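Local atomic coordinates of putative glycosyltransferase (Mannosyltransferase) involved in glycosylating the PBCV-1 major capsid protein (Paramecium bursaria Chlorella virus 1, PDB entry 2P6W), a protein that probably transfers a sugar from a nucleotide-sugar donor, with a manganese ion at its active site, in glycosylation of the viral major capsid protein. Residues 7-15 and 38-47; 57-67 and 132-141. One frame throughout, in Å; residues are numbered along the deposited sequence.

Overall arrangement
Contact 1 joins strands 8-13 and 39-43, neighbours at one end of the six-stranded mixed sheet; contact 2 pairs helix 59-69 with helix 132-140. They follow one another along the chain, contact 1 being complete before residues 57-67 begin, and their centres lie about 13 Å apart. Helix 59-69 ties them together, because it packs on strand 39-43 with Ile-62 and Gln-65 and on helix 132-140 with Ser-60 and Ile-63. Ser-45 also bonds to Arg-58. Both lie in the N-terminal domain, which has a GT-A-type fold, and both contribute residues to the nucleotide-sugar site: Gly-13 and Phe-15 from contact 1, Arg-59 from contact 2.

Contact 1: residues 7-15 and 38-47; sequences CITILSGHF and YNFYYEESEP
Asn-39 N bonds to Ile-8 O and opens a backbone ladder that runs to His-14 N and Glu-43 O, joining parallel strands 8-13 and 39-43. This ladder is the tight part. Within it Gly-13 brings its CA to 3.1 Å from Glu-43 O, where a side chain would collide with that oxygen, and lays the same CA over one face of the Tyr-42 ring, a CH-pi contact 3.8 Å from the centroid. Tyr-42 turns its CG anti to the backbone N (chi1 -164°), which swings the ring across the neighbouring strand until OH comes 3.2 Å from His-14 CB. At the other end, branched Ile-8 lies alongside Tyr-38, CB to CD1 3.7 Å, an apolar fit for the flat ring, whose OH bonds to Ile-94. On the face of Thr-9 and Leu-11, Tyr-41 OH donates to Glu-43 OE1 (2.6 Å) and Ser-45 OG reaches the anti lone pair of OE2; with Gln-65 NE2 as a further partner of OE1, three groups hold this buried carboxylate. Toward solvent the ladder stops, but one close CH-pi contact remains between exposed residues: Glu-46 CB sits 3.5 Å from the Phe-15 ring centroid, the carboxylate plane turned only 15° from that of the ring. Helix 20-36 completes a beta-alpha-beta unit of the Rossmann-like GT-A fold, whose first strand ends at Gly-13 and leads into the loop carrying Phe-15; both residues bind UDP.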
loop_
_atom_site.group_PDB
_atom_site.type_symbol
_atom_site.label_atom_id
_atom_site.label_comp_id
_atom_site.label_asym_id
_atom_site.label_seq_id
_atom_site.Cartn_x
_atom_site.Cartn_y
_atom_site.Cartn_z
ATOM N N CYS A 7 13.484 -10.533 -2.478
ATOM C CA CYS A 7 13.588 -9.797 -1.242
ATOM C C CYS A 7 12.500 -8.728 -1.245
ATOM O O CYS A 7 12.511 -7.822 -2.089
ATOM C CB CYS A 7 14.960 -9.154 -1.134
ATOM S SG CYS A 7 15.145 -8.167 0.335
ATOM N N ILE A 8 11.556 -8.856 -0.312
ATOM C CA ILE A 8 10.431 -7.920 -0.203
ATOM C C ILE A 8 10.523 -7.126 1.092
ATOM O O ILE A 8 10.797 -7.703 2.146
ATOM C CB ILE A 8 9.106 -8.687 -0.248
ATOM C CG1 ILE A 8 8.918 -9.308 -1.631
ATOM C CG2 ILE A 8 7.894 -7.776 0.124
ATOM C CD1 ILE A 8 7.873 -10.429 -1.669
ATOM N N THR A 9 10.291 -5.810 1.007
ATOM C CA THR A 9 10.182 -4.952 2.182
ATOM C C THR A 9 8.778 -4.384 2.198
ATOM O O THR A 9 8.381 -3.698 1.252
ATOM C CB THR A 9 11.181 -3.780 2.115
ATOM O OG1 THR A 9 12.514 -4.298 2.218
ATOM C CG2 THR A 9 10.943 -2.750 3.235
ATOM N N ILE A 10 8.020 -4.693 3.242
ATOM C CA ILE A 10 6.711 -4.083 3.401
ATOM C C ILE A 10 6.917 -2.810 4.185
ATOM O O ILE A 10 7.666 -2.801 5.167
ATOM C CB ILE A 10 5.715 -5.022 4.117
ATOM C CG1 ILE A 10 5.653 -6.352 3.354
ATOM C CG2 ILE A 10 4.323 -4.343 4.257
ATOM C CD1 ILE A 10 4.616 -7.331 3.837
ATOM N N LEU A 11 6.257 -1.748 3.744
ATOM C CA LEU A 11 6.351 -0.466 4.444
ATOM C C LEU A 11 4.977 0.128 4.676
ATOM O O LEU A 11 4.041 -0.072 3.899
ATOM C CB LEU A 11 7.256 0.538 3.715
ATOM C CG LEU A 11 6.844 0.914 2.291
ATOM C CD1 LEU A 11 7.129 2.377 2.013
ATOM C CD2 LEU A 11 7.571 0.052 1.283
ATOM N N SER A 12 4.884 0.886 5.768
ATOM C CA SER A 12 3.663 1.595 6.107
ATOM C C SER A 12 4.041 2.681 7.080
ATOM O O SER A 12 5.241 2.967 7.275
ATOM C CB SER A 12 2.646 0.639 6.742
ATOM O OG SER A 12 1.357 1.242 6.878
ATOM N N GLY A 13 3.037 3.275 7.714
ATOM C CA GLY A 13 3.309 4.284 8.737
ATOM C C GLY A 13 2.019 4.846 9.245
ATOM O O GLY A 13 0.981 4.704 8.593
ATOM N N HIS A 14 2.080 5.473 10.421
ATOM C CA HIS A 14 0.922 6.163 10.989
ATOM C C HIS A 14 1.374 7.095 12.083
ATOM O O HIS A 14 2.312 6.793 12.812
ATOM C CB HIS A 14 -0.111 5.204 11.569
ATOM C CG HIS A 14 -1.454 5.841 11.757
ATOM N ND1 HIS A 14 -2.403 5.884 10.757
ATOM C CD2 HIS A 14 -1.983 6.516 12.808
ATOM C CE1 HIS A 14 -3.470 6.530 11.193
ATOM N NE2 HIS A 14 -3.236 6.934 12.432
ATOM N N PHE A 15 0.692 8.224 12.178
ATOM C CA PHE A 15 0.807 9.124 13.315
ATOM C C PHE A 15 -0.603 9.632 13.641
ATOM O O PHE A 15 -1.347 9.984 12.723
ATOM C CB PHE A 15 1.705 10.309 12.961
ATOM C CG PHE A 15 1.917 11.263 14.098
ATOM C CD1 PHE A 15 1.057 12.348 14.275
ATOM C CD2 PHE A 15 2.963 11.080 14.986
ATOM C CE1 PHE A 15 1.237 13.242 15.338
ATOM C CE2 PHE A 15 3.155 11.974 16.051
ATOM C CZ PHE A 15 2.286 13.050 16.216
ATOM N N TYR A 38 10.328 -11.226 5.425
ATOM C CA TYR A 38 10.305 -9.940 4.722
ATOM C C TYR A 38 10.808 -8.852 5.642
ATOM O O TYR A 38 10.667 -8.947 6.857
ATOM C CB TYR A 38 8.889 -9.563 4.267
ATOM C CG TYR A 38 8.157 -10.605 3.467
ATOM C CD1 TYR A 38 8.778 -11.278 2.412
ATOM C CD2 TYR A 38 6.805 -10.870 3.711
ATOM C CE1 TYR A 38 8.082 -12.233 1.643
ATOM C CE2 TYR A 38 6.107 -11.829 2.954
ATOM C CZ TYR A 38 6.752 -12.508 1.921
ATOM O OH TYR A 38 6.076 -13.446 1.169
ATOM N N ASN A 39 11.365 -7.781 5.068
ATOM C CA ASN A 39 11.745 -6.626 5.884
ATOM C C ASN A 39 10.484 -5.828 6.153
ATOM O O ASN A 39 9.541 -5.893 5.370
ATOM C CB ASN A 39 12.742 -5.719 5.156
ATOM C CG ASN A 39 13.964 -6.463 4.650
ATOM O OD1 ASN A 39 14.314 -6.390 3.451
ATOM N ND2 ASN A 39 14.612 -7.200 5.539
ATOM N N PHE A 40 10.469 -5.092 7.259
ATOM C CA PHE A 40 9.338 -4.262 7.624
ATOM C C PHE A 40 9.860 -2.881 8.018
ATOM O O PHE A 40 10.716 -2.780 8.903
ATOM C CB PHE A 40 8.574 -4.905 8.786
ATOM C CG PHE A 40 7.409 -4.106 9.255
ATOM C CD1 PHE A 40 6.392 -3.746 8.378
ATOM C CD2 PHE A 40 7.325 -3.703 10.586
ATOM C CE1 PHE A 40 5.292 -2.985 8.820
ATOM C CE2 PHE A 40 6.232 -2.949 11.041
ATOM C CZ PHE A 40 5.215 -2.606 10.160
ATOM N N TYR A 41 9.383 -1.847 7.317
ATOM C CA TYR A 41 9.706 -0.456 7.636
ATOM C C TYR A 41 8.434 0.263 8.025
ATOM O O TYR A 41 7.451 0.227 7.281
ATOM C CB TYR A 41 10.371 0.316 6.465
ATOM C CG TYR A 41 10.729 1.700 6.925
ATOM C CD1 TYR A 41 11.924 1.940 7.595
ATOM C CD2 TYR A 41 9.825 2.752 6.793
ATOM C CE1 TYR A 41 12.229 3.197 8.089
ATOM C CE2 TYR A 41 10.121 4.020 7.270
ATOM C CZ TYR A 41 11.325 4.230 7.939
ATOM O OH TYR A 41 11.647 5.469 8.454
ATOM N N TYR A 42 8.450 0.934 9.181
ATOM C CA TYR A 42 7.254 1.659 9.642
ATOM C C TYR A 42 7.582 3.088 10.039
ATOM O O TYR A 42 8.427 3.309 10.920
ATOM C CB TYR A 42 6.650 0.925 10.838
ATOM C CG TYR A 42 5.245 1.329 11.164
ATOM C CD1 TYR A 42 4.169 0.851 10.405
ATOM C CD2 TYR A 42 4.970 2.181 12.240
ATOM C CE1 TYR A 42 2.844 1.237 10.723
ATOM C CE2 TYR A 42 3.674 2.545 12.561
ATOM C CZ TYR A 42 2.615 2.074 11.805
ATOM O OH TYR A 42 1.317 2.430 12.126
ATOM N N GLU A 43 6.936 4.062 9.396
ATOM C CA GLU A 43 7.201 5.465 9.682
ATOM C C GLU A 43 6.305 5.961 10.813
ATOM O O GLU A 43 5.081 6.015 10.672
ATOM C CB GLU A 43 7.001 6.302 8.426
ATOM C CG GLU A 43 7.405 7.783 8.587
ATOM C CD GLU A 43 8.925 7.961 8.713
ATOM O OE1 GLU A 43 9.676 7.185 8.071
ATOM O OE2 GLU A 43 9.356 8.874 9.452
ATOM N N GLU A 44 6.925 6.319 11.931
ATOM C CA GLU A 44 6.175 6.769 13.107
ATOM C C GLU A 44 6.231 8.285 13.289
ATOM O O GLU A 44 5.604 8.814 14.209
ATOM C CB GLU A 44 6.714 6.102 14.377
ATOM C CG GLU A 44 6.474 4.610 14.499
ATOM C CD GLU A 44 7.219 4.009 15.687
ATOM O OE1 GLU A 44 7.184 4.611 16.787
ATOM O OE2 GLU A 44 7.837 2.935 15.529
ATOM N N SER A 45 6.993 8.983 12.443
ATOM C CA SER A 45 7.145 10.433 12.574
ATOM C C SER A 45 5.872 11.180 12.210
ATOM O O SER A 45 5.093 10.718 11.376
ATOM C CB SER A 45 8.285 10.938 11.688
ATOM O OG SER A 45 7.956 10.774 10.318
ATOM N N GLU A 46 5.673 12.327 12.850
ATOM C CA GLU A 46 4.615 13.256 12.474
ATOM C C GLU A 46 4.995 13.970 11.174
ATOM O O GLU A 46 6.083 14.541 11.081
ATOM C CB GLU A 46 4.393 14.281 13.592
ATOM C CG GLU A 46 3.336 15.336 13.267
ATOM C CD GLU A 46 2.979 16.208 14.458
ATOM O OE1 GLU A 46 3.714 16.198 15.468
ATOM O OE2 GLU A 46 1.951 16.917 14.367
ATOM N N PRO A 47 4.098 13.942 10.171
ATOM C CA PRO A 47 4.374 14.603 8.894
ATOM C C PRO A 47 4.570 16.098 9.095
ATOM O O PRO A 47 3.881 16.705 9.923
ATOM C CB PRO A 47 3.108 14.340 8.074
ATOM C CG PRO A 47 2.425 13.187 8.756
ATOM C CD PRO A 47 2.777 13.286 10.188
#

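Contact 2: residues 57-67 and 132-141; sequences FRRSWIIQQAA and LEIEKIVWSL
Aromatic packing dominates one end of this helix pair, where Trp-61 places its CB over the six-membered ring of Trp-139, 3.7 Å from the centroid. The two indoles point the same way, but their five-membered rings are inclined at 47°. Trp-139 reaches across to the 57-67 segment because its indole is swung away from the backbone N, and this sets CE3 3.2 Å from Phe-57 O, the carbonyl meeting the ring edge. So broad a side chain can cover Phe-57, Arg-58 and Trp-61 at once. Apolar contacts hold the other end: Leu-132 reaches in with its branches, CD1 to Ala-67 CB at 3.6 Å and CD2 to Ile-63 CG1 at 3.8 Å, and small Ala-67 lets the leucine come close. Between them lies a polar bond. Ser-60 OG donates to Glu-135 OE1 (2.7 Å) from the syn side, 32° out of the carboxylate plane. Serine is short enough to do this where the helices are close, and a water links the same oxygen, by a weak bond, to Arg-59 O. Glu-135 OE2 turns to Lys-125 and Tyr-107, which probably stabilises the buried negative charge. The segments cross at -143°, two roughly antiparallel helices packed against one face of the central sheet of an alpha/beta GT-A fold, with Arg-59, a UDP-glucose-binding residue, in the segment 57-67.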
loop_
_atom_site.group_PDB
_atom_site.type_symbol
_atom_site.label_atom_id
_atom_site.label_comp_id
_atom_site.label_asym_id
_atom_site.label_seq_id
_atom_site.Cartn_x
_atom_site.Cartn_y
_atom_site.Cartn_z
ATOM N N PHE A 57 0.266 11.720 -0.321
ATOM C CA PHE A 57 1.516 11.574 -1.067
ATOM C C PHE A 57 2.656 11.035 -0.219
ATOM O O PHE A 57 3.658 10.578 -0.761
ATOM C CB PHE A 57 1.953 12.906 -1.661
ATOM C CG PHE A 57 1.377 13.189 -3.024
ATOM C CD1 PHE A 57 2.037 12.726 -4.170
ATOM C CD2 PHE A 57 0.210 13.945 -3.167
ATOM C CE1 PHE A 57 1.531 12.992 -5.439
ATOM C CE2 PHE A 57 -0.310 14.219 -4.448
ATOM C CZ PHE A 57 0.372 13.740 -5.582
ATOM N N ARG A 58 2.508 11.104 1.105
ATOM C CA ARG A 58 3.623 10.754 1.994
ATOM C C ARG A 58 4.204 9.352 1.760
ATOM O O ARG A 58 5.401 9.143 1.983
ATOM C CB ARG A 58 3.270 10.954 3.472
ATOM C CG ARG A 58 4.521 11.074 4.336
ATOM C CD ARG A 58 4.233 11.610 5.715
ATOM N NE ARG A 58 5.460 12.127 6.334
ATOM C CZ ARG A 58 5.961 11.706 7.493
ATOM N NH1 ARG A 58 5.339 10.780 8.198
ATOM N NH2 ARG A 58 7.080 12.245 7.957
ATOM N N ARG A 59 3.387 8.402 1.297
ATOM C CA ARG A 59 3.882 7.056 0.969
ATOM C C ARG A 59 5.083 7.077 -0.005
ATOM O O ARG A 59 5.975 6.228 0.078
ATOM C CB ARG A 59 2.757 6.211 0.396
ATOM C CG ARG A 59 2.227 6.719 -0.910
ATOM C CD ARG A 59 0.878 6.055 -1.223
ATOM N NE ARG A 59 -0.147 6.649 -0.375
ATOM C CZ ARG A 59 -1.349 6.126 -0.167
ATOM N NH1 ARG A 59 -1.680 4.979 -0.743
ATOM N NH2 ARG A 59 -2.212 6.748 0.633
ATOM N N SER A 60 5.103 8.049 -0.919
ATOM C CA SER A 60 6.177 8.142 -1.913
ATOM C C SER A 60 7.442 8.792 -1.344
ATOM O O SER A 60 8.507 8.789 -1.985
ATOM C CB SER A 60 5.693 8.886 -3.161
ATOM O OG SER A 60 4.634 8.175 -3.773
ATOM N N TRP A 61 7.311 9.372 -0.148
ATOM C CA TRP A 61 8.461 9.830 0.623
ATOM C C TRP A 61 8.956 8.701 1.535
ATOM O O TRP A 61 10.170 8.460 1.636
ATOM C CB TRP A 61 8.082 11.076 1.431
ATOM C CG TRP A 61 9.192 11.652 2.273
ATOM C CD1 TRP A 61 10.141 12.540 1.878
ATOM C CD2 TRP A 61 9.434 11.386 3.658
ATOM N NE1 TRP A 61 10.979 12.840 2.932
ATOM C CE2 TRP A 61 10.571 12.133 4.031
ATOM C CE3 TRP A 61 8.829 10.547 4.612
ATOM C CZ2 TRP A 61 11.095 12.101 5.327
ATOM C CZ3 TRP A 61 9.347 10.528 5.905
ATOM C CH2 TRP A 61 10.478 11.295 6.243
ATOM N N ILE A 62 8.017 8.006 2.182
ATOM C CA ILE A 62 8.353 6.884 3.091
ATOM C C ILE A 62 9.097 5.753 2.366
ATOM O O ILE A 62 9.974 5.096 2.947
ATOM C CB ILE A 62 7.107 6.348 3.843
ATOM C CG1 ILE A 62 6.481 7.456 4.691
ATOM C CG2 ILE A 62 7.434 5.093 4.719
ATOM C CD1 ILE A 62 5.097 7.095 5.178
ATOM N N ILE A 63 8.783 5.518 1.091
ATOM C CA ILE A 63 9.530 4.507 0.345
ATOM C C ILE A 63 11.060 4.744 0.330
ATOM O O ILE A 63 11.824 3.775 0.404
ATOM C CB ILE A 63 8.927 4.261 -1.064
ATOM C CG1 ILE A 63 9.397 2.907 -1.608
ATOM C CG2 ILE A 63 9.199 5.447 -1.999
ATOM C CD1 ILE A 63 8.714 2.507 -2.896
ATOM N N GLN A 64 11.520 6.000 0.241
ATOM C CA GLN A 64 12.955 6.270 0.314
ATOM C C GLN A 64 13.524 5.881 1.688
ATOM O O GLN A 64 14.632 5.375 1.783
ATOM C CB GLN A 64 13.336 7.726 -0.071
ATOM C CG GLN A 64 14.878 7.944 0.070
ATOM C CD GLN A 64 15.465 9.242 -0.486
ATOM O OE1 GLN A 64 14.815 10.323 -0.552
ATOM N NE2 GLN A 64 16.732 9.153 -0.848
ATOM N N GLN A 65 12.743 6.101 2.743
ATOM C CA GLN A 65 13.144 5.696 4.092
ATOM C C GLN A 65 13.390 4.198 4.120
ATOM O O GLN A 65 14.404 3.732 4.661
ATOM C CB GLN A 65 12.045 6.014 5.106
ATOM C CG GLN A 65 11.690 7.488 5.275
ATOM C CD GLN A 65 12.710 8.235 6.109
ATOM O OE1 GLN A 65 13.820 8.505 5.649
ATOM N NE2 GLN A 65 12.347 8.573 7.336
ATOM N N ALA A 66 12.445 3.457 3.535
ATOM C CA ALA A 66 12.537 1.988 3.474
ATOM C C ALA A 66 13.727 1.511 2.642
ATOM O O ALA A 66 14.392 0.536 2.995
ATOM C CB ALA A 66 11.245 1.406 2.921
ATOM N N ALA A 67 13.973 2.186 1.526
ATOM C CA ALA A 67 15.105 1.849 0.662
ATOM C C ALA A 67 16.433 2.090 1.362
ATOM O O ALA A 67 17.375 1.309 1.195
ATOM C CB ALA A 67 15.046 2.653 -0.636
ATOM N N LEU A 132 12.365 3.402 -7.727
ATOM C CA LEU A 132 12.545 4.345 -6.616
ATOM C C LEU A 132 12.691 5.780 -7.118
ATOM O O LEU A 132 12.171 6.709 -6.494
ATOM C CB LEU A 132 13.760 3.978 -5.774
ATOM C CG LEU A 132 13.570 2.788 -4.845
ATOM C CD1 LEU A 132 14.929 2.426 -4.248
ATOM C CD2 LEU A 132 12.553 3.051 -3.726
ATOM N N GLU A 133 13.362 5.962 -8.252
ATOM C CA GLU A 133 13.542 7.326 -8.772
ATOM C C GLU A 133 12.218 7.877 -9.295
ATOM O O GLU A 133 11.970 9.088 -9.262
ATOM C CB GLU A 133 14.628 7.327 -9.845
ATOM C CG GLU A 133 16.011 7.149 -9.231
ATOM C CD GLU A 133 16.451 8.384 -8.484
ATOM O OE1 GLU A 133 16.371 9.489 -9.067
ATOM O OE2 GLU A 133 16.877 8.243 -7.316
ATOM N N ILE A 134 11.358 6.973 -9.749
ATOM C CA ILE A 134 10.001 7.358 -10.143
ATOM C C ILE A 134 9.195 7.830 -8.950
ATOM O O ILE A 134 8.514 8.856 -9.025
ATOM C CB ILE A 134 9.256 6.208 -10.838
ATOM C CG1 ILE A 134 9.954 5.883 -12.166
ATOM C CG2 ILE A 134 7.784 6.587 -11.031
ATOM C CD1 ILE A 134 9.336 4.715 -12.938
ATOM N N GLU A 135 9.274 7.092 -7.843
ATOM C CA GLU A 135 8.559 7.514 -6.636
ATOM C C GLU A 135 9.045 8.889 -6.156
ATOM O O GLU A 135 8.270 9.686 -5.627
ATOM C CB GLU A 135 8.712 6.476 -5.545
ATOM C CG GLU A 135 7.916 5.210 -5.854
ATOM C CD GLU A 135 6.422 5.424 -5.637
ATOM O OE1 GLU A 135 6.046 6.003 -4.601
ATOM O OE2 GLU A 135 5.612 5.024 -6.491
ATOM N N LYS A 136 10.332 9.164 -6.335
ATOM C CA LYS A 136 10.850 10.480 -6.006
ATOM C C LYS A 136 10.125 11.562 -6.805
ATOM O O LYS A 136 9.794 12.623 -6.263
ATOM C CB LYS A 136 12.356 10.577 -6.263
ATOM C CG LYS A 136 13.216 9.910 -5.218
ATOM C CD LYS A 136 14.698 10.214 -5.467
ATOM C CE LYS A 136 15.630 9.427 -4.553
ATOM N NZ LYS A 136 17.054 9.771 -4.879
ATOM N N ILE A 137 9.862 11.284 -8.082
ATOM C CA ILE A 137 9.105 12.221 -8.901
ATOM C C ILE A 137 7.656 12.339 -8.429
ATOM O O ILE A 137 7.118 13.447 -8.329
ATOM C CB ILE A 137 9.167 11.839 -10.407
ATOM C CG1 ILE A 137 10.615 11.888 -10.908
ATOM C CG2 ILE A 137 8.302 12.771 -11.213
ATOM C CD1 ILE A 137 11.246 13.248 -10.810
ATOM N N VAL A 138 7.040 11.211 -8.079
ATOM C CA VAL A 138 5.665 11.239 -7.589
ATOM C C VAL A 138 5.595 12.152 -6.371
ATOM O O VAL A 138 4.742 13.016 -6.296
ATOM C CB VAL A 138 5.192 9.855 -7.180
ATOM C CG1 VAL A 138 3.825 9.922 -6.457
ATOM C CG2 VAL A 138 5.084 8.965 -8.406
ATOM N N TRP A 139 6.503 11.950 -5.427
ATOM C CA TRP A 139 6.538 12.837 -4.255
ATOM C C TRP A 139 6.697 14.314 -4.648
ATOM O O TRP A 139 6.014 15.166 -4.089
ATOM C CB TRP A 139 7.652 12.388 -3.306
ATOM C CG TRP A 139 7.876 13.280 -2.117
ATOM C CD1 TRP A 139 9.009 13.986 -1.834
ATOM C CD2 TRP A 139 6.961 13.546 -1.037
ATOM N NE1 TRP A 139 8.863 14.681 -0.653
ATOM C CE2 TRP A 139 7.616 14.429 -0.141
ATOM C CE3 TRP A 139 5.648 13.144 -0.753
ATOM C CZ2 TRP A 139 7.001 14.915 1.023
ATOM C CZ3 TRP A 139 5.037 13.614 0.414
ATOM C CH2 TRP A 139 5.715 14.496 1.288
ATOM N N SER A 140 7.569 14.595 -5.622
ATOM C CA SER A 140 7.852 15.981 -6.047
ATOM C C SER A 140 6.636 16.664 -6.646
ATOM O O SER A 140 6.594 17.899 -6.710
ATOM C CB SER A 140 9.002 16.012 -7.056
ATOM O OG SER A 140 8.571 15.630 -8.359
ATOM N N LEU A 141 5.665 15.872 -7.109
ATOM C CA LEU A 141 4.497 16.424 -7.810
ATOM C C LEU A 141 3.379 16.793 -6.840
ATOM O O LEU A 141 2.330 17.281 -7.259
ATOM C CB LEU A 141 3.973 15.439 -8.862
ATOM C CG LEU A 141 4.876 15.259 -10.077
ATOM C CD1 LEU A 141 4.384 14.094 -10.876
ATOM C CD2 LEU A 141 4.916 16.519 -10.937
HETATM O O HOH W 1 5.127 4.550 -2.348
#